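Local coordinates for acyl-coenzyme A oxidase acox-1.2 (Caenorhabditis elegans, PDB 5K3J), which catalyses the FAD-dependent first step of peroxisomal beta-oxidation, desaturating the five-carbon omega side chain of ascaroside-CoA pheromone precursors, at residues V31-S35 with E36-R40. Residues are numbered along the deposited sequence; the frame is centred on the assembly and turned at random.
Sequences VIYGS and EEFAR
Ser35 and Phe38 meet in a helix N-cap, a worked example of how one hydroxyl caps the first turn of a helix that follows a sharp turn. After helix 25-32, Gly34 is the first residue to leave helical backbone angles, its positive phi swinging the chain round, and Ser35 then caps helix 36-49 in the N-terminal domain of the oxidase. Ser35 OG, set between its own backbone N and carbonyl carbon (chi1 68°), accepts from Phe38 N at 3.2 Å, while Ser35 O accepts the i to i+4 bond from Ala39 N at 3.0 Å. With alanine in place of Ser35, Phe38 N is likely to be left without its capping acceptor and the first turn less firmly held. The tightly packed side belongs to the aromatics: Phe38 has CG anti to the backbone N (chi1 176°), a rotamer that carries the ring back toward Tyr33, and its CD2 lies 3.5 Å from Tyr33 CB, the two ring planes almost perpendicular at 88°. Phe38 also touches Glu94 and Glu95 of helix 93-103, and Tyr33 OH is hydrogen-bonded to Phe608 O, tying the turn to a distant part of the chain. By contrast, Glu36 and Glu37 turn their carboxylates from the turn on the exposed side. Within the buried half, Tyr33 O meets the Phe38 ring at its edge, 3.4 Å from CD2.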
# COMPACT_ATOMS: atom_id res chain seq x y z
N VAL A 31 29.47 -1.19 -8.14
CA VAL A 31 28.66 -0.65 -9.21
C VAL A 31 27.42 0.05 -8.66
O VAL A 31 27.12 1.19 -9.01
CB VAL A 31 28.22 -1.75 -10.19
CG1 VAL A 31 27.28 -1.20 -11.25
CG2 VAL A 31 29.44 -2.40 -10.83
N ILE A 32 26.71 -0.66 -7.78
CA ILE A 32 25.49 -0.15 -7.16
C ILE A 32 25.72 1.20 -6.47
O ILE A 32 24.92 2.12 -6.61
CB ILE A 32 24.94 -1.15 -6.12
CG1 ILE A 32 24.38 -2.39 -6.83
CG2 ILE A 32 23.87 -0.50 -5.25
CD1 ILE A 32 24.02 -3.52 -5.91
N TYR A 33 26.83 1.31 -5.75
CA TYR A 33 27.08 2.50 -4.94
C TYR A 33 27.96 3.52 -5.65
O TYR A 33 28.31 4.56 -5.07
CB TYR A 33 27.69 2.10 -3.61
CG TYR A 33 26.71 1.36 -2.73
CD1 TYR A 33 25.61 2.01 -2.20
CD2 TYR A 33 26.87 0.01 -2.45
CE1 TYR A 33 24.70 1.35 -1.40
CE2 TYR A 33 25.97 -0.67 -1.65
CZ TYR A 33 24.89 0.01 -1.13
OH TYR A 33 23.98 -0.65 -0.34
N GLY A 34 28.33 3.24 -6.90
CA GLY A 34 28.99 4.21 -7.75
C GLY A 34 30.51 4.19 -7.76
O GLY A 34 31.13 4.74 -8.66
N SER A 35 31.10 3.56 -6.75
CA SER A 35 32.55 3.48 -6.67
C SER A 35 33.01 2.39 -5.72
O SER A 35 32.38 2.13 -4.70
CB SER A 35 33.15 4.82 -6.24
OG SER A 35 32.80 5.12 -4.90
N GLU A 36 34.13 1.76 -6.06
CA GLU A 36 34.74 0.73 -5.22
C GLU A 36 35.12 1.30 -3.86
O GLU A 36 34.92 0.66 -2.83
CB GLU A 36 35.96 0.14 -5.92
CG GLU A 36 36.98 -0.50 -4.98
CD GLU A 36 36.46 -1.74 -4.28
OE1 GLU A 36 37.28 -2.42 -3.62
OE2 GLU A 36 35.25 -2.03 -4.37
N GLU A 37 35.65 2.52 -3.87
CA GLU A 37 36.06 3.19 -2.64
C GLU A 37 34.89 3.37 -1.67
O GLU A 37 35.03 3.09 -0.48
CB GLU A 37 36.67 4.56 -2.96
CG GLU A 37 36.98 5.41 -1.74
CD GLU A 37 38.21 4.94 -0.99
OE1 GLU A 37 38.07 4.04 -0.13
OE2 GLU A 37 39.31 5.47 -1.26
N PHE A 38 33.75 3.83 -2.17
CA PHE A 38 32.59 4.04 -1.31
C PHE A 38 31.99 2.71 -0.86
O PHE A 38 31.60 2.56 0.30
CB PHE A 38 31.51 4.87 -2.01
CG PHE A 38 30.25 5.02 -1.20
CD1 PHE A 38 30.32 5.40 0.13
CD2 PHE A 38 29.01 4.77 -1.76
CE1 PHE A 38 29.17 5.54 0.89
CE2 PHE A 38 27.85 4.91 -1.01
CZ PHE A 38 27.94 5.29 0.32
N ALA A 39 31.90 1.76 -1.78
CA ALA A 39 31.34 0.44 -1.47
C ALA A 39 32.11 -0.20 -0.33
O ALA A 39 31.52 -0.80 0.58
CB ALA A 39 31.36 -0.45 -2.69
N ARG A 40 33.43 -0.08 -0.39
CA ARG A 40 34.32 -0.56 0.66
C ARG A 40 34.07 0.19 1.97
O ARG A 40 34.09 -0.41 3.05
CB ARG A 40 35.77 -0.40 0.23
CG ARG A 40 36.76 -0.18 1.36
CD ARG A 40 37.11 -1.47 2.06
NE ARG A 40 38.45 -1.40 2.65
CZ ARG A 40 38.84 -2.12 3.69
NH1 ARG A 40 38.01 -2.98 4.27
NH2 ARG A 40 40.08 -1.99 4.16